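Local atomic coordinates of PA1221 (Pseudomonas aeruginosa, PDB entry 4DG8), a protein that belongs to the ANL superfamily of AMP-binding enzymes, also carries a phosphopantetheine attachment site, and holds adenosine monophosphate in this crystal. Residues A[279-284]-A[303-308]; A[206-211]-A[257-262]. All blocks are in the same frame, centred on the assembly; numbering follows the deposited sequence.

In the fold
Interaction 1 and interaction 2 lie next to each other in the AMP-binding part of the chain, with centres about 10 Å apart. Both are buried. Strands 256-260 and 280-284 are neighbours in one sheet, so both contacts reach the same sheet through adjacent strands. Interaction 1 is an inner strand pair with a parallel ladder from Q280-H304 to T283-N307, and its C-terminal end reaches AMP. Interaction 2 lies at the edge strand 256-260, where 206-211 comes close from another sheet. It has no direct hydrogen bonds, and apolar contacts and two waters join its sides. The bond from T283 OG1 to L259 O and a probable hydrogen bond from L282 N to A257 O connect the two.

Interaction 1: residues A[279-284]-A[303-308]; sequences RQLLTG and LHLVNG. With AMP (adenosine monophosphate), chain B.
Strands 280-284 and 304-308 are the two strands of a beta-alpha-beta unit, paired side by side and parallel from Q280 beside H304 to T283 beside N307. The C-terminal end of the pair forms part of the AMP pocket. L281 N donates to H304 O, and L281 O receives V306 N at 2.8 Å. T283 repeats this further along, with its N on V306 O and its O on G308 N. The first rung is looser. H304 N is 3.3 Å from R279 O and tilted 31° from the carbonyl plane. A water also donates to R279 O.

L281 and L305 lie alongside each other and point the same way. In L305, chi1 of -172° and chi2 of 57° together set CD1 against L281, 3.8 Å from L281 CG. The same methyl is 3.2 Å from L281 O, a tight fit. L303 comes across L281 at a slant. On the other face of the sheet L282 and V306 run together, with L282 CG 3.9 Å from V306 CB.

At the pocket AMP N6 donates to N307 OD1 at 2.8 Å and to G308 O at 2.9 Å. One amino group is thus held by a side chain and by the backbone next to it. N307 ND2 is bonded to P334 O, which helps fix the rotation of the amide. G284 CA lies 3.7 Å from AMP N6.

Helix 290-299 connects the strands, and V293 and L297 on it pack on L305. F264 of helix 261-270 touches L281 and T283 on the same face. Strand 256-260 takes the other edge of 280-284, where T283 OG1 bonds to L259 O. Q280 turns its amide toward F201 N and S256 OG.

Interaction 2: residues A[206-211]-A[257-262]; sequences RFLVNS and AWLTAS. With BU3 ((R,R)-2,3-butanediol), chain D.
L208 packs against A257 and L259 where strand 206-209 passes the edge strand 256-260. Its CB points at the partner segment and lies 3.9 Å from A257 CB. A chi1 of 171° turns CG away from the backbone N, and beyond it CD2 stays near A257, 4.1 Å from A257 CB. The same methyl also reaches L259 CD2 at 4.5 Å, a light contact.

The backbones do not bond directly here. A water takes the place of a rung: it donates to L208 O at 2.7 Å and accepts from W258 N at 2.8 Å. A second water accepts from N210 ND2 and donates to W258 O. Just before A257, the backbone of L208 does bond to S256, so the strands touch there and then separate.

S211 and W258 meet at the far end. S211 OG is 3.4 Å from W258 CD1, lying obliquely to the indole. A butanediol molecule joins them. W258 NE1 donates a hydrogen bond to its O6 at 2.9 Å, and O6 sits at the ring edge, in the indole plane. O6 in turn donates to S211 OG at 2.8 Å. E221 of helix 217-226 also bonds to S211 OG, so this hydroxyl has a second polar partner.

The contact is therefore apolar at one end and polar at the other, with water between. The diol probably came from the crystallisation liquor. Its bonds are consistent with a spot beside W258 and S211 that can take a hydroxyl group. The W258 side chain is about 6 Å from AMP.

Interaction 1: residues A[279-284]-A[303-308]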
ATOM      1  N   ARG A 279       3.892  -1.891  20.814  1.00 25.45           N
ATOM      2  CA  ARG A 279       4.715  -0.746  21.199  1.00 29.72           C
ATOM      3  C   ARG A 279       4.459   0.468  20.296  1.00 26.42           C
ATOM      4  O   ARG A 279       4.363   1.604  20.760  1.00 27.59           O
ATOM      5  CB  ARG A 279       6.206  -1.128  21.251  1.00 26.44           C
ATOM      6  CG  ARG A 279       6.602  -1.946  22.502  1.00 25.86           C
ATOM      7  CD  ARG A 279       8.130  -2.122  22.643  1.00 22.08           C
ATOM      8  NE  ARG A 279       8.446  -2.298  24.055  1.00 45.44           N
ATOM      9  CZ  ARG A 279       9.202  -1.482  24.773  1.00 44.44           C
ATOM     10  NH1 ARG A 279       9.794  -0.441  24.213  1.00 44.20           N
ATOM     11  NH2 ARG A 279       9.389  -1.735  26.053  1.00 63.11           N
ATOM     12  N   GLN A 280       4.354   0.216  18.999  1.00 22.26           N
ATOM     13  CA  GLN A 280       4.014   1.271  18.046  1.00 20.09           C
ATOM     14  C   GLN A 280       2.986   0.752  17.040  1.00 22.55           C
ATOM     15  O   GLN A 280       3.130  -0.338  16.455  1.00 26.03           O
ATOM     16  CB  GLN A 280       5.278   1.838  17.360  1.00 23.11           C
ATOM     17  CG  GLN A 280       6.116   0.785  16.647  1.00 15.84           C
ATOM     18  CD  GLN A 280       7.575   1.178  16.365  1.00 25.14           C
ATOM     19  OE1 GLN A 280       8.054   2.256  16.745  1.00 28.54           O
ATOM     20  NE2 GLN A 280       8.290   0.280  15.676  1.00 21.91           N
ATOM     21  N   LEU A 281       1.929   1.542  16.879  1.00 19.81           N
ATOM     22  CA  LEU A 281       0.830   1.255  15.977  1.00 15.95           C
ATOM     23  C   LEU A 281       0.689   2.434  15.013  1.00 15.35           C
ATOM     24  O   LEU A 281       0.516   3.581  15.434  1.00 22.91           O
ATOM     25  CB  LEU A 281      -0.461   1.060  16.785  1.00 17.66           C
ATOM     26  CG  LEU A 281      -1.763   0.792  16.018  1.00 27.28           C
ATOM     27  CD1 LEU A 281      -1.582  -0.292  14.942  1.00 29.14           C
ATOM     28  CD2 LEU A 281      -2.877   0.409  16.973  1.00 21.43           C
ATOM     29  N   LEU A 282       0.816   2.153  13.728  1.00 18.22           N
ATOM     30  CA  LEU A 282       0.617   3.153  12.686  1.00 20.89           C
ATOM     31  C   LEU A 282      -0.690   2.848  11.988  1.00 19.86           C
ATOM     32  O   LEU A 282      -1.022   1.686  11.733  1.00 19.65           O
ATOM     33  CB  LEU A 282       1.780   3.158  11.686  1.00 22.48           C
ATOM     34  CG  LEU A 282       3.158   3.291  12.346  1.00 24.33           C
ATOM     35  CD1 LEU A 282       3.739   1.909  12.621  1.00 23.12           C
ATOM     36  CD2 LEU A 282       4.089   4.076  11.470  1.00 17.75           C
ATOM     37  N   THR A 283      -1.458   3.895  11.736  1.00 24.17           N
ATOM     38  CA  THR A 283      -2.752   3.772  11.089  1.00 21.83           C
ATOM     39  C   THR A 283      -2.915   4.938  10.114  1.00 24.00           C
ATOM     40  O   THR A 283      -2.082   5.846  10.086  1.00 24.72           O
ATOM     41  CB  THR A 283      -3.901   3.757  12.110  1.00 21.25           C
ATOM     42  OG1 THR A 283      -5.134   3.542  11.414  1.00 16.67           O
ATOM     43  CG2 THR A 283      -3.965   5.084  12.872  1.00 26.98           C
ATOM     44  N   GLY A 284      -3.938   4.879   9.270  1.00 26.29           N
ATOM     45  CA  GLY A 284      -4.085   5.872   8.219  1.00 28.14           C
ATOM     46  C   GLY A 284      -4.767   5.295   6.993  1.00 26.25           C
ATOM     47  O   GLY A 284      -5.557   4.349   7.096  1.00 27.75           O
ATOM     48  N   LEU A 303       0.903   3.540  24.537  1.00 29.77           N
ATOM     49  CA  LEU A 303       1.005   3.165  23.130  1.00 27.28           C
ATOM     50  C   LEU A 303       1.454   4.367  22.294  1.00 25.83           C
ATOM     51  O   LEU A 303       0.962   5.477  22.475  1.00 26.10           O
ATOM     52  CB  LEU A 303      -0.333   2.602  22.621  1.00 18.93           C
ATOM     53  CG  LEU A 303      -0.408   2.355  21.116  1.00 24.53           C
ATOM     54  CD1 LEU A 303       0.646   1.327  20.679  1.00 28.93           C
ATOM     55  CD2 LEU A 303      -1.815   1.913  20.704  1.00 24.69           C
ATOM     56  N   HIS A 304       2.415   4.156  21.402  1.00 23.96           N
ATOM     57  CA  HIS A 304       2.760   5.195  20.445  1.00 18.11           C
ATOM     58  C   HIS A 304       1.966   4.940  19.166  1.00 28.76           C
ATOM     59  O   HIS A 304       2.175   3.945  18.470  1.00 25.02           O
ATOM     60  CB  HIS A 304       4.278   5.244  20.198  1.00 19.09           C
ATOM     61  CG  HIS A 304       5.050   5.812  21.354  1.00 35.05           C
ATOM     62  ND1 HIS A 304       5.551   5.029  22.374  1.00 42.28           N
ATOM     63  CD2 HIS A 304       5.384   7.090  21.662  1.00 42.07           C
ATOM     64  CE1 HIS A 304       6.175   5.797  23.251  1.00 46.14           C
ATOM     65  NE2 HIS A 304       6.086   7.052  22.842  1.00 50.90           N
ATOM     66  N   LEU A 305       1.032   5.845  18.903  1.00 20.50           N
ATOM     67  CA  LEU A 305       0.181   5.799  17.735  1.00 24.54           C
ATOM     68  C   LEU A 305       0.621   6.845  16.699  1.00 20.82           C
ATOM     69  O   LEU A 305       0.854   8.004  17.029  1.00 23.49           O
ATOM     70  CB  LEU A 305      -1.255   6.054  18.165  1.00 19.13           C
ATOM     71  CG  LEU A 305      -2.349   5.856  17.113  1.00 19.83           C
ATOM     72  CD1 LEU A 305      -2.300   4.467  16.558  1.00 24.64           C
ATOM     73  CD2 LEU A 305      -3.717   6.137  17.746  1.00 31.00           C
ATOM     74  N   VAL A 306       0.738   6.422  15.444  1.00 24.40           N
ATOM     75  CA  VAL A 306       1.166   7.314  14.369  1.00 21.01           C
ATOM     76  C   VAL A 306       0.114   7.404  13.260  1.00 25.73           C
ATOM     77  O   VAL A 306      -0.335   6.374  12.740  1.00 26.99           O
ATOM     78  CB  VAL A 306       2.472   6.814  13.750  1.00 24.23           C
ATOM     79  CG1 VAL A 306       2.981   7.790  12.682  1.00 16.84           C
ATOM     80  CG2 VAL A 306       3.511   6.588  14.843  1.00 25.23           C
ATOM     81  N   ASN A 307      -0.252   8.624  12.875  1.00 17.96           N
ATOM     82  CA  ASN A 307      -1.125   8.808  11.724  1.00 21.87           C
ATOM     83  C   ASN A 307      -0.187   8.946  10.521  1.00 18.78           C
ATOM     84  O   ASN A 307       0.547   9.918  10.423  1.00 23.18           O
ATOM     85  CB  ASN A 307      -1.981  10.079  11.900  1.00 20.49           C
ATOM     86  CG  ASN A 307      -2.990  10.293  10.767  1.00 21.47           C
ATOM     87  OD1 ASN A 307      -3.138   9.454   9.876  1.00 22.93           O
ATOM     88  ND2 ASN A 307      -3.717  11.423  10.818  1.00 22.40           N
ATOM     89  N   GLY A 308      -0.134   7.918   9.671  1.00 18.76           N
ATOM     90  CA  GLY A 308       0.618   8.018   8.430  1.00 21.72           C
ATOM     91  C   GLY A 308      -0.242   8.417   7.242  1.00 20.24           C
ATOM     92  O   GLY A 308      -1.296   7.815   7.003  1.00 17.63           O
TER
HETATM   93  P   AMP B 701      -2.722   4.835  -1.512  1.00 26.02           P
HETATM   94  O1P AMP B 701      -3.498   3.626  -1.987  1.00 21.91           O
HETATM   95  O2P AMP B 701      -1.781   4.675  -0.326  1.00 21.46           O
HETATM   96  O3P AMP B 701      -1.970   5.367  -2.719  1.00 18.74           O
HETATM   97  O5' AMP B 701      -3.726   6.033  -1.226  1.00 23.28           O
HETATM   98  C5' AMP B 701      -3.240   7.344  -1.012  1.00 19.44           C
HETATM   99  C4' AMP B 701      -4.354   8.305  -0.702  1.00 26.58           C
HETATM  100  O4' AMP B 701      -5.101   7.845   0.455  1.00 25.16           O
HETATM  101  C3' AMP B 701      -3.922   9.712  -0.332  1.00 27.62           C
HETATM  102  O3' AMP B 701      -3.612  10.510  -1.469  1.00 25.55           O
HETATM  103  C2' AMP B 701      -5.108  10.222   0.475  1.00 26.56           C
HETATM  104  O2' AMP B 701      -6.167  10.613  -0.391  1.00 24.71           O
HETATM  105  C1' AMP B 701      -5.534   8.955   1.222  1.00 22.01           C
HETATM  106  N9  AMP B 701      -4.915   8.867   2.565  1.00 25.49           N
HETATM  107  C8  AMP B 701      -3.851   8.087   2.873  1.00 23.02           C
HETATM  108  N7  AMP B 701      -3.501   8.210   4.177  1.00 22.04           N
HETATM  109  C5  AMP B 701      -4.338   9.093   4.742  1.00 26.91           C
HETATM  110  C6  AMP B 701      -4.518   9.680   6.098  1.00 23.79           C
HETATM  111  N6  AMP B 701      -3.710   9.339   7.118  1.00 20.51           N
HETATM  112  N1  AMP B 701      -5.526  10.568   6.282  1.00 28.59           N
HETATM  113  C2  AMP B 701      -6.338  10.905   5.258  1.00 23.97           C
HETATM  114  N3  AMP B 701      -6.231  10.411   4.007  1.00 22.74           N
HETATM  115  C4  AMP B 701      -5.274   9.516   3.680  1.00 23.44           C
HETATM  116  O   HOH W   1       5.206   2.691  23.178  1.00 44.98           O

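Interaction 2: residues A[206-211]-A[257-262]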
ATOM      1  N   ARG A 206       9.463  -5.846  15.745  1.00 24.28           N
ATOM      2  CA  ARG A 206       8.791  -7.051  15.290  1.00 21.43           C
ATOM      3  C   ARG A 206       7.457  -6.656  14.675  1.00 19.66           C
ATOM      4  O   ARG A 206       6.444  -6.487  15.362  1.00 23.23           O
ATOM      5  CB  ARG A 206       8.608  -8.023  16.455  1.00 25.17           C
ATOM      6  CG  ARG A 206       9.939  -8.505  17.063  1.00 29.55           C
ATOM      7  CD  ARG A 206       9.732  -9.421  18.261  1.00 22.50           C
ATOM      8  NE  ARG A 206       9.099 -10.686  17.887  1.00 28.44           N
ATOM      9  CZ  ARG A 206       9.748 -11.771  17.472  1.00 27.77           C
ATOM     10  NH1 ARG A 206      11.068 -11.766  17.337  1.00 29.07           N
ATOM     11  NH2 ARG A 206       9.072 -12.866  17.166  1.00 28.69           N
ATOM     12  N   PHE A 207       7.456  -6.617  13.346  1.00 17.85           N
ATOM     13  CA  PHE A 207       6.339  -6.066  12.596  1.00 21.26           C
ATOM     14  C   PHE A 207       5.343  -7.135  12.237  1.00 26.31           C
ATOM     15  O   PHE A 207       5.715  -8.189  11.734  1.00 23.88           O
ATOM     16  CB  PHE A 207       6.815  -5.378  11.311  1.00 22.91           C
ATOM     17  CG  PHE A 207       7.015  -3.922  11.463  1.00 25.48           C
ATOM     18  CD1 PHE A 207       8.241  -3.418  11.882  1.00 35.75           C
ATOM     19  CD2 PHE A 207       5.971  -3.044  11.232  1.00 33.67           C
ATOM     20  CE1 PHE A 207       8.419  -2.064  12.047  1.00 39.43           C
ATOM     21  CE2 PHE A 207       6.151  -1.678  11.391  1.00 33.66           C
ATOM     22  CZ  PHE A 207       7.366  -1.192  11.791  1.00 32.14           C
ATOM     23  N   LEU A 208       4.077  -6.856  12.518  1.00 26.44           N
ATOM     24  CA  LEU A 208       3.000  -7.645  11.988  1.00 25.16           C
ATOM     25  C   LEU A 208       3.043  -7.499  10.469  1.00 21.17           C
ATOM     26  O   LEU A 208       3.036  -6.387   9.948  1.00 24.49           O
ATOM     27  CB  LEU A 208       1.672  -7.117  12.521  1.00 20.39           C
ATOM     28  CG  LEU A 208       0.443  -7.744  11.866  1.00 30.92           C
ATOM     29  CD1 LEU A 208       0.401  -9.219  12.189  1.00 25.59           C
ATOM     30  CD2 LEU A 208      -0.831  -7.062  12.335  1.00 28.53           C
ATOM     31  N   VAL A 209       3.125  -8.620   9.770  1.00 18.73           N
ATOM     32  CA  VAL A 209       3.010  -8.624   8.322  1.00 21.38           C
ATOM     33  C   VAL A 209       1.648  -9.181   7.958  1.00 26.59           C
ATOM     34  O   VAL A 209       1.378 -10.372   8.118  1.00 30.90           O
ATOM     35  CB  VAL A 209       4.117  -9.454   7.656  1.00 20.43           C
ATOM     36  CG1 VAL A 209       3.844  -9.612   6.127  1.00 20.11           C
ATOM     37  CG2 VAL A 209       5.470  -8.835   7.924  1.00 12.30           C
ATOM     38  N   ASN A 210       0.800  -8.278   7.484  1.00 28.85           N
ATOM     39  CA  ASN A 210      -0.617  -8.504   7.271  1.00 22.90           C
ATOM     40  C   ASN A 210      -1.135  -7.997   5.896  1.00 25.04           C
ATOM     41  O   ASN A 210      -1.889  -8.681   5.204  1.00 31.71           O
ATOM     42  CB  ASN A 210      -1.423  -7.972   8.467  1.00 28.88           C
ATOM     43  CG  ASN A 210      -2.917  -8.112   8.262  1.00 31.91           C
ATOM     44  OD1 ASN A 210      -3.442  -9.222   8.164  1.00 29.57           O
ATOM     45  ND2 ASN A 210      -3.607  -6.980   8.183  1.00 25.18           N
ATOM     46  N   SER A 211      -0.849  -6.735   5.593  1.00 21.78           N
ATOM     47  CA  SER A 211      -1.207  -6.110   4.316  1.00 22.28           C
ATOM     48  C   SER A 211      -0.680  -6.871   3.105  1.00 22.98           C
ATOM     49  O   SER A 211       0.505  -7.126   3.010  1.00 35.26           O
ATOM     50  CB  SER A 211      -0.686  -4.668   4.271  1.00 23.04           C
ATOM     51  OG  SER A 211      -1.099  -3.945   5.412  1.00 25.31           O
ATOM     52  N   ALA A 257       2.855  -2.510  14.417  1.00 23.07           N
ATOM     53  CA  ALA A 257       1.866  -2.869  13.412  1.00 27.13           C
ATOM     54  C   ALA A 257       1.326  -1.688  12.637  1.00 24.04           C
ATOM     55  O   ALA A 257       1.239  -0.579  13.149  1.00 23.84           O
ATOM     56  CB  ALA A 257       0.715  -3.682  14.039  1.00 21.26           C
ATOM     57  N   TRP A 258       0.978  -1.955  11.390  1.00 21.98           N
ATOM     58  CA  TRP A 258       0.154  -1.063  10.600  1.00 21.88           C
ATOM     59  C   TRP A 258      -1.262  -1.637  10.579  1.00 21.05           C
ATOM     60  O   TRP A 258      -1.455  -2.838  10.383  1.00 21.78           O
ATOM     61  CB  TRP A 258       0.683  -0.962   9.164  1.00 18.79           C
ATOM     62  CG  TRP A 258      -0.360  -0.423   8.199  1.00 19.50           C
ATOM     63  CD1 TRP A 258      -1.213  -1.155   7.416  1.00 16.90           C
ATOM     64  CD2 TRP A 258      -0.689   0.959   7.967  1.00 15.64           C
ATOM     65  NE1 TRP A 258      -2.027  -0.315   6.702  1.00 21.85           N
ATOM     66  CE2 TRP A 258      -1.734   0.986   7.024  1.00 18.23           C
ATOM     67  CE3 TRP A 258      -0.205   2.176   8.476  1.00 18.49           C
ATOM     68  CZ2 TRP A 258      -2.291   2.190   6.545  1.00 16.67           C
ATOM     69  CZ3 TRP A 258      -0.772   3.375   8.010  1.00 20.07           C
ATOM     70  CH2 TRP A 258      -1.793   3.366   7.051  1.00 18.96           C
ATOM     71  N   LEU A 259      -2.242  -0.780  10.820  1.00 23.97           N
ATOM     72  CA  LEU A 259      -3.645  -1.136  10.682  1.00 19.43           C
ATOM     73  C   LEU A 259      -4.330   0.020   9.991  1.00 29.36           C
ATOM     74  O   LEU A 259      -4.351   1.151  10.514  1.00 24.51           O
ATOM     75  CB  LEU A 259      -4.297  -1.330  12.045  1.00 21.45           C
ATOM     76  CG  LEU A 259      -3.689  -2.409  12.937  1.00 20.57           C
ATOM     77  CD1 LEU A 259      -4.344  -2.326  14.305  1.00 23.67           C
ATOM     78  CD2 LEU A 259      -3.877  -3.797  12.319  1.00 21.52           C
ATOM     79  N   THR A 260      -4.906  -0.256   8.833  1.00 25.77           N
ATOM     80  CA  THR A 260      -5.628   0.776   8.133  1.00 20.89           C
ATOM     81  C   THR A 260      -6.791   1.288   8.994  1.00 22.16           C
ATOM     82  O   THR A 260      -7.311   0.572   9.862  1.00 25.52           O
ATOM     83  CB  THR A 260      -6.126   0.316   6.748  1.00 25.67           C
ATOM     84  OG1 THR A 260      -6.525   1.472   6.010  1.00 28.47           O
ATOM     85  CG2 THR A 260      -7.322  -0.626   6.885  1.00 26.24           C
ATOM     86  N   ALA A 261      -7.163   2.544   8.763  1.00 16.34           N
ATOM     87  CA  ALA A 261      -8.140   3.238   9.608  1.00 18.61           C
ATOM     88  C   ALA A 261      -9.390   2.413   9.912  1.00 18.90           C
ATOM     89  O   ALA A 261      -9.774   2.289  11.070  1.00 20.89           O
ATOM     90  CB  ALA A 261      -8.532   4.550   8.976  1.00 15.53           C
ATOM     91  N   SER A 262     -10.035   1.852   8.894  1.00 22.46           N
ATOM     92  CA  SER A 262     -11.322   1.180   9.145  1.00 19.57           C
ATOM     93  C   SER A 262     -11.104  -0.111   9.943  1.00 18.91           C
ATOM     94  O   SER A 262     -11.912  -0.446  10.809  1.00 21.91           O
ATOM     95  CB  SER A 262     -12.130   0.976   7.847  1.00 26.60           C
ATOM     96  OG  SER A 262     -11.443   0.134   6.945  1.00 40.93           O
TER
HETATM   97  O6  BU3 D 703      -3.270  -2.214   4.861  1.00 25.86           O
HETATM   98  C3  BU3 D 703      -3.760  -2.083   3.583  1.00 39.50           C
HETATM   99  C4  BU3 D 703      -4.087  -0.645   3.310  1.00 20.81           C
HETATM  100  C2  BU3 D 703      -5.005  -2.927   3.382  1.00 45.29           C
HETATM  101  O5  BU3 D 703      -6.058  -2.354   4.116  1.00 51.27           O
HETATM  102  C1  BU3 D 703      -4.738  -4.319   3.799  1.00 38.10           C
HETATM  103  O   HOH W   2       1.085  -4.612  10.430  1.00 21.87           O
HETATM  104  O   HOH W   3      -2.007  -4.710   8.249  1.00 34.39           O